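PDB 6BZN: halogenase PltM from Pseudomonas fluorescens, which halogenates phenolic substrates with unusually broad tolerance of both substrate and halide, as an FAD-binding flavoprotein. Local coordinates for residues K226-L232 against A304-H308; A136-R140 against I261-N265; G105-G109 against F245-L249; T213-F219 against I319-N325; S474-M478 against T491-L495. One frame throughout, in Å; residues are numbered along the deposited sequence.

Contact 1 of 5, residues K226-L232 against A304-H308; sequences KSYEDAL and AIGEH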
# COMPACT_ATOMS: atom_id res chain seq x y z
N LYS A 226 2.42 7.34 23.34
CA LYS A 226 1.61 6.46 24.18
C LYS A 226 0.71 5.52 23.40
O LYS A 226 0.16 5.91 22.37
CB LYS A 226 0.69 7.26 25.09
CG LYS A 226 1.31 7.71 26.37
CD LYS A 226 0.22 7.99 27.40
CE LYS A 226 0.86 8.29 28.74
NZ LYS A 226 -0.15 8.86 29.66
N SER A 227 0.52 4.32 23.93
CA SER A 227 -0.39 3.35 23.35
C SER A 227 -1.84 3.83 23.47
O SER A 227 -2.18 4.56 24.40
CB SER A 227 -0.24 2.00 24.05
OG SER A 227 -0.84 2.02 25.34
N TYR A 228 -2.69 3.40 22.55
CA TYR A 228 -4.12 3.71 22.63
C TYR A 228 -4.69 3.30 24.01
O TYR A 228 -5.45 4.05 24.62
CB TYR A 228 -4.91 3.02 21.54
CG TYR A 228 -6.37 3.40 21.61
CD1 TYR A 228 -7.26 2.70 22.43
CD2 TYR A 228 -6.85 4.49 20.91
CE1 TYR A 228 -8.59 3.06 22.53
CE2 TYR A 228 -8.18 4.87 20.99
CZ TYR A 228 -9.04 4.16 21.81
OH TYR A 228 -10.35 4.53 21.90
N GLU A 229 -4.31 2.12 24.48
CA GLU A 229 -4.87 1.58 25.73
C GLU A 229 -4.47 2.44 26.93
O GLU A 229 -5.30 2.66 27.81
CB GLU A 229 -4.47 0.13 25.95
CG GLU A 229 -5.27 -0.89 25.16
CD GLU A 229 -5.04 -0.83 23.65
OE1 GLU A 229 -6.04 -0.97 22.91
OE2 GLU A 229 -3.88 -0.66 23.21
N ASP A 230 -3.23 2.92 26.97
CA ASP A 230 -2.76 3.82 28.05
C ASP A 230 -3.28 5.24 27.92
O ASP A 230 -3.52 5.90 28.92
CB ASP A 230 -1.22 3.88 28.11
CG ASP A 230 -0.59 2.60 28.61
OD1 ASP A 230 -1.29 1.82 29.30
OD2 ASP A 230 0.59 2.33 28.29
N ALA A 231 -3.43 5.73 26.69
CA ALA A 231 -3.79 7.12 26.46
C ALA A 231 -5.29 7.35 26.51
O ALA A 231 -5.72 8.41 26.96
CB ALA A 231 -3.25 7.60 25.12
N LEU A 232 -6.07 6.40 26.00
CA LEU A 232 -7.50 6.63 25.76
C LEU A 232 -8.44 5.64 26.45
O LEU A 232 -9.33 6.07 27.17
CB LEU A 232 -7.78 6.69 24.25
CG LEU A 232 -7.33 8.02 23.62
CD1 LEU A 232 -7.23 7.92 22.10
CD2 LEU A 232 -8.24 9.17 24.03
N ALA A 304 -8.55 14.08 22.13
CA ALA A 304 -8.41 12.63 22.28
C ALA A 304 -7.16 12.13 21.56
O ALA A 304 -6.37 11.40 22.14
CB ALA A 304 -9.63 11.89 21.75
N ILE A 305 -6.97 12.55 20.31
CA ILE A 305 -5.77 12.20 19.55
C ILE A 305 -4.52 12.70 20.29
O ILE A 305 -3.50 11.97 20.38
CB ILE A 305 -5.85 12.75 18.10
CG1 ILE A 305 -7.06 12.16 17.35
CG2 ILE A 305 -4.57 12.43 17.34
CD1 ILE A 305 -7.30 12.77 15.97
N GLY A 306 -4.60 13.92 20.83
CA GLY A 306 -3.53 14.51 21.62
C GLY A 306 -3.06 13.70 22.81
O GLY A 306 -1.90 13.80 23.22
N GLU A 307 -3.94 12.86 23.37
CA GLU A 307 -3.53 11.99 24.48
C GLU A 307 -2.37 11.03 24.15
O GLU A 307 -1.69 10.54 25.06
CB GLU A 307 -4.73 11.22 25.05
CG GLU A 307 -5.81 12.10 25.69
CD GLU A 307 -5.32 12.96 26.86
OE1 GLU A 307 -5.89 14.03 27.08
OE2 GLU A 307 -4.35 12.58 27.55
N HIS A 308 -2.13 10.74 22.87
CA HIS A 308 -0.97 9.94 22.49
C HIS A 308 0.36 10.65 22.67
O HIS A 308 1.38 9.98 22.77
CB HIS A 308 -1.01 9.55 21.02
CG HIS A 308 -2.00 8.49 20.69
ND1 HIS A 308 -1.81 7.16 21.01
CD2 HIS A 308 -3.16 8.55 20.00
CE1 HIS A 308 -2.83 6.46 20.56
NE2 HIS A 308 -3.65 7.27 19.94
O HOH W 1 -2.21 10.88 27.79
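With CG of H308 anti to its own carbonyl carbon (chi1 -74°), the imidazole is brought edge on to the K226 carbonyl, which its ND1 meets, while the backbone of the same histidine receives the K226 amide. The setting is a short capped helix, 228-231, entered through S227 and laid against the end of helix 303-306, next to the mixed sheet. K226 is thus held through both its backbone polar groups by one residue. Its N donates to H308 O at 2.9 Å, in the carbonyl plane and on a lone pair; its O accepts from H308 ND1 at 2.7 Å along a nearly straight N-H (170°), the oxygen lying in the imidazole plane. NE2 of H308 is bonded to H251 NE2 on strand 248-253, so both ring nitrogens are engaged and the ring is fixed in rotation. With H308 replaced by an alanine, the K226 carbonyl and H251 NE2 would probably lose these partners, and a gap would open beside Y228 CB. S227 OG caps the helix by accepting from D230 N. One turn on, A231 CB sits 3.3 Å from E307 O, a snug methyl-to-carbonyl contact, and L232 reaches across with CD2 against A304 CB at 3.8 Å. The outer margin is polar: the extended K226 chain runs past the E307 carbonyl, and its NZ is 6.0 Å from E307 OE2, too far for direct pairing. A water bridges the margin, donating to E307 O at 2.8 Å and to E307 OE2 at 2.7 Å, with only a weak bond from K226 NZ.

Contact 2 of 5, residues A136-R140 against I261-N265; sequences AHLFR and IPFNN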
# COMPACT_ATOMS: atom_id res chain seq x y z
N ALA A 136 3.08 -7.26 9.74
CA ALA A 136 4.16 -6.35 10.12
C ALA A 136 3.82 -4.88 9.93
O ALA A 136 3.11 -4.49 8.99
CB ALA A 136 5.41 -6.69 9.34
N HIS A 137 4.37 -4.06 10.83
CA HIS A 137 4.61 -2.65 10.58
C HIS A 137 6.08 -2.56 10.17
O HIS A 137 6.97 -2.76 10.99
CB HIS A 137 4.39 -1.83 11.83
CG HIS A 137 2.96 -1.63 12.19
ND1 HIS A 137 2.56 -1.20 13.43
CD2 HIS A 137 1.83 -1.78 11.45
CE1 HIS A 137 1.24 -1.08 13.44
NE2 HIS A 137 0.78 -1.43 12.26
N LEU A 138 6.30 -2.27 8.90
CA LEU A 138 7.61 -2.35 8.27
C LEU A 138 8.43 -1.11 8.53
O LEU A 138 8.02 -0.01 8.16
CB LEU A 138 7.45 -2.55 6.77
CG LEU A 138 6.66 -3.77 6.29
CD1 LEU A 138 6.36 -3.63 4.82
CD2 LEU A 138 7.44 -5.05 6.54
N PHE A 139 9.59 -1.26 9.18
CA PHE A 139 10.53 -0.17 9.38
C PHE A 139 11.36 -0.14 8.12
O PHE A 139 12.32 -0.90 7.97
CB PHE A 139 11.36 -0.40 10.65
CG PHE A 139 12.22 0.76 11.06
CD1 PHE A 139 11.69 2.04 11.21
CD2 PHE A 139 13.58 0.57 11.38
CE1 PHE A 139 12.48 3.11 11.62
CE2 PHE A 139 14.37 1.65 11.80
CZ PHE A 139 13.82 2.91 11.92
N ARG A 140 10.96 0.71 7.18
CA ARG A 140 11.41 0.57 5.79
C ARG A 140 12.91 0.74 5.58
O ARG A 140 13.49 0.06 4.72
CB ARG A 140 10.61 1.50 4.89
CG ARG A 140 9.13 1.13 4.76
CD ARG A 140 8.90 -0.14 3.96
NE ARG A 140 9.43 0.04 2.61
CZ ARG A 140 8.79 0.65 1.61
NH1 ARG A 140 7.53 1.04 1.73
NH2 ARG A 140 9.43 0.81 0.46
N ILE A 261 1.27 4.04 14.01
CA ILE A 261 1.83 2.80 13.52
C ILE A 261 3.09 2.53 14.33
O ILE A 261 4.18 2.96 13.94
CB ILE A 261 2.10 2.89 12.01
CG1 ILE A 261 0.77 2.94 11.26
CG2 ILE A 261 2.90 1.71 11.49
CD1 ILE A 261 0.90 3.12 9.77
N PRO A 262 2.95 1.83 15.47
CA PRO A 262 4.14 1.60 16.31
C PRO A 262 5.10 0.58 15.75
O PRO A 262 4.68 -0.42 15.16
CB PRO A 262 3.54 1.04 17.62
CG PRO A 262 2.13 1.50 17.61
CD PRO A 262 1.72 1.43 16.18
N PHE A 263 6.40 0.85 15.92
CA PHE A 263 7.42 -0.20 15.74
C PHE A 263 7.85 -0.79 17.09
O PHE A 263 8.63 -1.72 17.10
CB PHE A 263 8.65 0.32 14.99
CG PHE A 263 8.32 0.98 13.67
CD1 PHE A 263 7.86 0.23 12.60
CD2 PHE A 263 8.46 2.36 13.51
CE1 PHE A 263 7.56 0.83 11.40
CE2 PHE A 263 8.16 2.97 12.31
CZ PHE A 263 7.71 2.21 11.25
N ASN A 264 7.32 -0.26 18.19
CA ASN A 264 7.75 -0.62 19.56
C ASN A 264 6.71 -1.46 20.32
O ASN A 264 6.67 -1.44 21.55
CB ASN A 264 8.12 0.65 20.34
CG ASN A 264 6.94 1.54 20.66
OD1 ASN A 264 5.97 1.60 19.89
ND2 ASN A 264 7.01 2.25 21.77
N ASN A 265 5.90 -2.21 19.59
CA ASN A 265 4.78 -2.97 20.14
C ASN A 265 4.95 -4.48 20.05
O ASN A 265 4.00 -5.23 20.29
CB ASN A 265 3.48 -2.55 19.43
CG ASN A 265 3.47 -2.88 17.94
OD1 ASN A 265 4.45 -3.39 17.39
ND2 ASN A 265 2.38 -2.54 17.27
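H137 and F263 face each other at the ends of two strands from different sheets, their CA atoms 6.4 Å apart, with no backbone-to-backbone hydrogen bond between the segments. Strand 134-138 belongs to a two-stranded antiparallel sheet and strand 256-262 to the large mixed sheet, so side chains join the two sheets here. H137 carries the polar link. Its CG stands anti to the carbonyl carbon (chi1 -75°), which points the imidazole toward 261-265, and ND1 donates to P262 O at 2.8 Å with the oxygen close to the ring plane. NE2 is bonded to T248 OG1, so the two ring nitrogens tie H137 to two neighbouring strands of the mixed sheet. One face of the imidazole is covered by I261 CG2, 3.5 Å from the ring centroid and almost on the normal, a close CH-pi contact; P262 CD comes up to H137 CE1 at 3.7 Å. The F263 ring lies between the two segments. The edge of F139 is turned toward one of its faces in an edge-to-face pair, centroids 5.1 Å apart and planes at 61°, and I261 O lies over the opposite face. F263 is therefore wedged between its own strand and F139, the N-cap residue, immediately followed by R140, the first residue of helix 140-153. R140 has been seen to bind FAD in this protein, and L138 and I261 approach L354 and A65 of the same site, consistent with a place for this buried junction beside the flavin pocket, empty of FAD here. F263 CE1 lies 3.4 Å from L138 O.

Contact 3 of 5, residues G105-G109 against F245-L249; sequences GIKLG and FKSTL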
# COMPACT_ATOMS: atom_id res chain seq x y z
N GLY A 105 7.45 -3.55 13.69
CA GLY A 105 6.46 -3.74 14.72
C GLY A 105 5.45 -4.79 14.25
O GLY A 105 5.60 -5.40 13.19
N ILE A 106 4.40 -4.94 15.03
CA ILE A 106 3.37 -5.95 14.78
C ILE A 106 2.01 -5.29 14.54
O ILE A 106 1.75 -4.20 15.03
CB ILE A 106 3.31 -6.95 15.95
CG1 ILE A 106 2.60 -8.22 15.56
CG2 ILE A 106 2.67 -6.34 17.19
CD1 ILE A 106 2.85 -9.36 16.53
N LYS A 107 1.17 -5.95 13.75
CA LYS A 107 -0.23 -5.56 13.67
C LYS A 107 -1.14 -6.77 13.62
O LYS A 107 -0.90 -7.73 12.89
CB LYS A 107 -0.51 -4.62 12.49
CG LYS A 107 -0.06 -5.13 11.15
CD LYS A 107 -0.60 -4.31 9.97
CE LYS A 107 -2.10 -4.44 9.75
NZ LYS A 107 -2.49 -5.32 8.62
N LEU A 108 -2.20 -6.68 14.41
CA LEU A 108 -3.21 -7.73 14.47
C LEU A 108 -4.47 -7.32 13.74
O LEU A 108 -5.47 -8.06 13.77
CB LEU A 108 -3.50 -8.05 15.93
CG LEU A 108 -2.28 -8.48 16.73
CD1 LEU A 108 -2.64 -8.66 18.21
CD2 LEU A 108 -1.68 -9.75 16.16
N GLY A 109 -4.43 -6.16 13.08
CA GLY A 109 -5.54 -5.66 12.28
C GLY A 109 -5.45 -4.16 12.06
O GLY A 109 -4.51 -3.51 12.50
N PHE A 245 -2.92 -0.70 20.20
CA PHE A 245 -1.46 -0.57 20.18
C PHE A 245 -0.80 -1.56 19.21
O PHE A 245 0.17 -1.21 18.54
CB PHE A 245 -0.91 -0.79 21.60
CG PHE A 245 0.57 -0.57 21.75
CD1 PHE A 245 1.18 0.60 21.27
CD2 PHE A 245 1.36 -1.50 22.44
CE1 PHE A 245 2.55 0.80 21.43
CE2 PHE A 245 2.73 -1.28 22.61
CZ PHE A 245 3.32 -0.12 22.11
N LYS A 246 -1.35 -2.77 19.15
CA LYS A 246 -0.91 -3.82 18.24
C LYS A 246 -1.78 -3.85 16.97
O LYS A 246 -2.19 -4.91 16.51
CB LYS A 246 -0.95 -5.19 18.95
CG LYS A 246 -0.05 -5.30 20.18
CD LYS A 246 -0.02 -6.73 20.69
CE LYS A 246 0.77 -6.89 21.99
NZ LYS A 246 2.24 -6.77 21.78
N SER A 247 -2.02 -2.68 16.41
CA SER A 247 -2.79 -2.52 15.19
C SER A 247 -2.31 -1.29 14.44
O SER A 247 -1.63 -0.42 15.01
CB SER A 247 -4.28 -2.35 15.53
OG SER A 247 -4.58 -1.02 15.93
N THR A 248 -2.67 -1.20 13.18
CA THR A 248 -2.57 0.05 12.44
C THR A 248 -3.79 0.88 12.82
O THR A 248 -4.90 0.60 12.38
CB THR A 248 -2.58 -0.21 10.94
OG1 THR A 248 -1.59 -1.21 10.65
CG2 THR A 248 -2.31 1.07 10.15
N LEU A 249 -3.57 1.91 13.62
CA LEU A 249 -4.64 2.71 14.18
C LEU A 249 -4.86 3.94 13.32
O LEU A 249 -3.90 4.68 13.02
CB LEU A 249 -4.28 3.08 15.62
CG LEU A 249 -5.05 4.17 16.35
CD1 LEU A 249 -6.54 3.87 16.37
CD2 LEU A 249 -4.49 4.28 17.76
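L108 and K246 lie side by side and point the same way, the leucine's CD1 3.9 Å from K246 CB and running along the aliphatic part of the lysine. They meet at a corner where the chain leaves strand 104-107 of the two-stranded antiparallel sheet and turns at L108 toward strand 109-114 of the mixed sheet, whose neighbour 248-253 begins just after S247. The touching parts run 63° apart, and the backbone bonds bracket the corner: L108 N donates to K246 O at 2.7 Å, and T248 N to G109 O at 3.0 Å, the latter approaching nearly head-on to the carbonyl. On the strand before the corner, I106 CG2 rests at an oblique angle on K246 CG, so the lysine stem is covered by I106 and L108 together. Its chain stays extended until a bend at chi4 carries NZ to the backbone carbonyl of N265. K107 turns to the other flank. Its CG sits between the backbone N and the carbonyl carbon (chi1 54°), which, with an extended chi2, brings CD to 3.3 Å from T248 OG1; the later bends at chi3 and chi4 carry NZ on to a salt bridge with E135 and a bond to A66 O. The threonine hydroxyl, whose polar partner is H137 NE2, thus touches both the lysine stem and the imidazole. T248 is also near A65, a residue seen to bind FAD, so this corner probably lies behind the flavin site. S247 CB packs against G109 O, at 3.3 Å.

Contact 4 of 5, residues T213-F219 against I319-N325; sequences TDTCSFF and IYAPRIN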
# COMPACT_ATOMS: atom_id res chain seq x y z
N THR A 213 -9.75 11.72 -5.39
CA THR A 213 -9.03 11.98 -4.15
C THR A 213 -8.04 13.12 -4.36
O THR A 213 -7.22 13.08 -5.28
CB THR A 213 -8.29 10.71 -3.68
OG1 THR A 213 -9.19 9.60 -3.69
CG2 THR A 213 -7.77 10.89 -2.29
N ASP A 214 -8.11 14.12 -3.47
CA ASP A 214 -7.22 15.28 -3.46
C ASP A 214 -6.80 15.49 -2.01
O ASP A 214 -7.52 16.12 -1.23
CB ASP A 214 -7.97 16.48 -4.03
CG ASP A 214 -7.12 17.74 -4.16
OD1 ASP A 214 -5.93 17.78 -3.76
OD2 ASP A 214 -7.68 18.73 -4.69
N THR A 215 -5.64 14.93 -1.64
CA THR A 215 -5.20 14.91 -0.28
C THR A 215 -3.74 15.26 -0.15
O THR A 215 -2.97 15.11 -1.10
CB THR A 215 -5.39 13.52 0.40
OG1 THR A 215 -4.70 12.50 -0.33
CG2 THR A 215 -6.87 13.16 0.52
N CYS A 216 -3.39 15.74 1.05
CA CYS A 216 -2.03 16.06 1.44
C CYS A 216 -1.65 15.14 2.60
O CYS A 216 -2.51 14.47 3.18
CB CYS A 216 -1.89 17.53 1.85
SG CYS A 216 -2.89 18.02 3.27
N SER A 217 -0.35 15.09 2.91
CA SER A 217 0.16 14.25 3.97
C SER A 217 1.33 14.91 4.68
O SER A 217 2.22 15.48 4.03
CB SER A 217 0.58 12.89 3.39
OG SER A 217 0.97 12.01 4.42
N PHE A 218 1.31 14.82 6.01
CA PHE A 218 2.42 15.19 6.89
C PHE A 218 2.84 13.92 7.63
O PHE A 218 1.98 13.27 8.26
CB PHE A 218 1.99 16.17 7.96
CG PHE A 218 1.51 17.51 7.46
CD1 PHE A 218 0.20 17.68 7.02
CD2 PHE A 218 2.33 18.63 7.54
CE1 PHE A 218 -0.27 18.92 6.62
CE2 PHE A 218 1.87 19.88 7.14
CZ PHE A 218 0.57 20.03 6.68
N PHE A 219 4.12 13.56 7.61
CA PHE A 219 4.56 12.34 8.27
C PHE A 219 5.94 12.41 8.88
O PHE A 219 6.82 13.17 8.44
CB PHE A 219 4.45 11.12 7.34
CG PHE A 219 5.06 11.34 5.98
CD1 PHE A 219 4.33 11.97 4.97
CD2 PHE A 219 6.35 10.93 5.70
CE1 PHE A 219 4.88 12.18 3.71
CE2 PHE A 219 6.90 11.12 4.45
CZ PHE A 219 6.16 11.75 3.45
N ILE A 319 7.88 15.69 7.08
CA ILE A 319 7.82 15.87 5.64
C ILE A 319 6.38 16.24 5.31
O ILE A 319 5.46 15.61 5.84
CB ILE A 319 8.19 14.58 4.89
CG1 ILE A 319 9.65 14.19 5.17
CG2 ILE A 319 7.94 14.72 3.38
CD1 ILE A 319 10.66 15.03 4.42
N TYR A 320 6.19 17.26 4.48
CA TYR A 320 4.88 17.65 4.00
C TYR A 320 4.82 17.44 2.50
O TYR A 320 5.73 17.85 1.79
CB TYR A 320 4.62 19.13 4.31
CG TYR A 320 3.39 19.69 3.63
CD1 TYR A 320 2.13 19.14 3.86
CD2 TYR A 320 3.48 20.78 2.78
CE1 TYR A 320 0.98 19.66 3.25
CE2 TYR A 320 2.35 21.31 2.16
CZ TYR A 320 1.11 20.76 2.41
OH TYR A 320 0.00 21.31 1.78
N ALA A 321 3.77 16.77 2.02
CA ALA A 321 3.48 16.64 0.60
C ALA A 321 2.11 17.28 0.35
O ALA A 321 1.10 16.77 0.85
CB ALA A 321 3.49 15.16 0.19
N PRO A 322 2.06 18.40 -0.41
CA PRO A 322 0.77 19.11 -0.59
C PRO A 322 -0.29 18.38 -1.43
O PRO A 322 -1.50 18.61 -1.26
CB PRO A 322 1.19 20.43 -1.25
CG PRO A 322 2.48 20.11 -1.93
CD PRO A 322 3.18 19.16 -1.01
N ARG A 323 0.15 17.54 -2.36
CA ARG A 323 -0.75 16.68 -3.08
C ARG A 323 -0.14 15.34 -3.45
O ARG A 323 0.74 15.24 -4.32
CB ARG A 323 -1.29 17.31 -4.35
CG ARG A 323 -2.25 16.32 -4.99
CD ARG A 323 -3.31 16.91 -5.82
NE ARG A 323 -4.40 15.95 -6.02
CZ ARG A 323 -5.38 16.12 -6.91
NH1 ARG A 323 -5.40 17.21 -7.67
NH2 ARG A 323 -6.34 15.22 -7.02
N ILE A 324 -0.67 14.30 -2.84
CA ILE A 324 -0.08 12.98 -2.95
C ILE A 324 -0.65 12.10 -4.05
O ILE A 324 -0.11 11.02 -4.32
CB ILE A 324 -0.10 12.25 -1.58
CG1 ILE A 324 -1.51 11.87 -1.17
CG2 ILE A 324 0.57 13.12 -0.53
CD1 ILE A 324 -1.59 11.24 0.21
N ASN A 325 -1.70 12.56 -4.73
CA ASN A 325 -2.47 11.74 -5.65
C ASN A 325 -2.07 11.99 -7.10
O ASN A 325 -1.98 13.13 -7.51
CB ASN A 325 -3.97 12.01 -5.53
CG ASN A 325 -4.34 12.63 -4.20
OD1 ASN A 325 -4.35 13.86 -4.06
ND2 ASN A 325 -4.62 11.79 -3.20
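F218 and Y320 fill each other's shape on one face of an antiparallel strand pair: Y320 CD1 stands over the F218 ring, 3.3 Å from F218 CZ, in an offset stack with centroids 4.5 Å apart. On the opposite face I319 fits its CB and CG2 over the F219 ring, and I324 CG2 projects toward S217 CB. C216 CB nestles against the A321 and P322 carbonyls, where the paired backbones part. After P322 the register shifts, T215 O accepting I324 N. There the N325 amide fits against T213 and T215: OD1 takes T215 N and R323 NE, while ND2 gives to T215 OG1 at 3.0 Å and also to I346 O; T215 OG1 is bonded to D347 as well. R323, extended from CG to NE, lies flat on the D214 carboxylate with planes 20° apart; OD1 sits over the guanidinium, a charge contact with no N-H aimed at it. R323 NH2 reaches T213 O at 2.9 Å. Replacing R323 with a leucine would probably leave D214 without this counter-charge, T213 O without its NH2 donor and N325 OD1 with one donor fewer. N282 also binds D214 OD1. The arrangement is the antiparallel edge of the mixed sheet, strand 313-321 outermost.

Contact 5 of 5, residues S474-M478 against T491-L495; sequences SCQVM and TANAL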
# COMPACT_ATOMS: atom_id res chain seq x y z
N SER A 474 -22.07 0.75 -3.90
CA SER A 474 -21.72 1.47 -2.67
C SER A 474 -20.96 2.77 -2.93
O SER A 474 -21.24 3.77 -2.26
CB SER A 474 -20.92 0.57 -1.73
OG SER A 474 -21.67 -0.57 -1.39
N CYS A 475 -20.02 2.76 -3.87
CA CYS A 475 -19.30 3.99 -4.25
C CYS A 475 -20.24 5.02 -4.87
O CYS A 475 -20.12 6.21 -4.58
CB CYS A 475 -18.13 3.70 -5.19
SG CYS A 475 -16.78 2.80 -4.39
N GLN A 476 -21.18 4.56 -5.70
CA GLN A 476 -22.23 5.43 -6.28
C GLN A 476 -23.04 6.10 -5.18
O GLN A 476 -23.29 7.30 -5.27
CB GLN A 476 -23.18 4.66 -7.22
CG GLN A 476 -22.56 4.26 -8.54
CD GLN A 476 -23.36 3.20 -9.32
OE1 GLN A 476 -24.47 2.80 -8.92
NE2 GLN A 476 -22.79 2.75 -10.44
N VAL A 477 -23.43 5.33 -4.16
CA VAL A 477 -24.15 5.87 -3.00
C VAL A 477 -23.33 6.96 -2.32
O VAL A 477 -23.86 8.05 -2.03
CB VAL A 477 -24.56 4.77 -1.96
CG1 VAL A 477 -25.02 5.40 -0.65
CG2 VAL A 477 -25.64 3.87 -2.52
N MET A 478 -22.04 6.68 -2.07
CA MET A 478 -21.17 7.67 -1.41
C MET A 478 -20.92 8.93 -2.23
O MET A 478 -20.94 10.02 -1.67
CB MET A 478 -19.84 7.04 -1.02
CG MET A 478 -19.94 5.95 0.04
SD MET A 478 -20.81 6.43 1.55
CE MET A 478 -19.80 7.79 2.13
N THR A 491 -27.69 7.66 3.94
CA THR A 491 -26.55 7.05 3.26
C THR A 491 -26.16 5.73 3.94
O THR A 491 -26.05 4.70 3.27
CB THR A 491 -25.39 8.05 3.22
OG1 THR A 491 -25.86 9.29 2.67
CG2 THR A 491 -24.22 7.52 2.41
N ALA A 492 -25.99 5.75 5.26
CA ALA A 492 -25.65 4.54 6.01
C ALA A 492 -26.67 3.44 5.76
O ALA A 492 -26.32 2.27 5.53
CB ALA A 492 -25.55 4.83 7.49
N ASN A 493 -27.95 3.81 5.76
CA ASN A 493 -28.99 2.81 5.53
C ASN A 493 -28.96 2.22 4.12
O ASN A 493 -29.16 1.02 3.95
CB ASN A 493 -30.37 3.38 5.81
CG ASN A 493 -31.44 2.31 5.75
OD1 ASN A 493 -31.51 1.46 6.64
ND2 ASN A 493 -32.23 2.31 4.68
N ALA A 494 -28.74 3.07 3.12
CA ALA A 494 -28.60 2.63 1.73
C ALA A 494 -27.43 1.65 1.58
O ALA A 494 -27.56 0.61 0.92
CB ALA A 494 -28.43 3.83 0.81
N LEU A 495 -26.30 1.95 2.23
CA LEU A 495 -25.18 1.01 2.25
C LEU A 495 -25.56 -0.31 2.92
O LEU A 495 -25.24 -1.38 2.41
CB LEU A 495 -23.95 1.61 2.93
CG LEU A 495 -23.26 2.80 2.26
CD1 LEU A 495 -22.15 3.32 3.17
CD2 LEU A 495 -22.72 2.45 0.89
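V477 CG1 presses into the notch between T491 CG2, at 3.8 Å, and A494 CB, at 4.0 Å, on the facing helix. The two helices run antiparallel, at 171°, with their local axes 9.9 Å apart, and no hydrogen bond joins them here. The tight part lies to the inner side. L495 CD2 tucks against S474 CB at 3.7 Å and also touches V477, while L495 CD1 meets the M478 sulfur. In M478, chi1 (-65°) and the bend at chi2 (-54°) place SD where it touches both T491 CG2, 3.7 Å away, and the leucine, the methionine crossing both side chains at about a right angle. The hydroxyl of S474 turns back to L470 O in its own helix, and its CB makes the closest approach to the leucine. The opposite margin is looser: A494 offers V477 a lone methyl, V477 is itself partly exposed, and Q476 and N493 point into solvent without meeting across the helices. Helices 465-483 and 488-502 thus form an antiparallel hairpin of consecutive helices. Its inner face rests on helix 383-406, through M478 on C402 and E405, and on helix 410-441, through S474 on V419 and L495 on V415.

Contacts 2 and 3 form one continuous junction, their centres 8 Å apart: N265 OD1 meets I106 N at 2.8 Å, beside the bond from K246. Contact 1 adjoins contact 3, centres 14 Å apart, where E229 OE2 reaches F245 N at 3.2 Å. Contact 4 lies at the far edge of the same mixed sheet, about 21 Å from contact 2 between centres, and encloses contact 1 along the chain. Contact 2 holds R140, seen to bind FAD, and like contacts 3 and 4 lies near other FAD residues: A65 is near both I261 and T248, V62 near F219. No FAD is bound here. Contacts 1 and 5 are remote from these, contact 5 about 26 Å from contact 4 between centres.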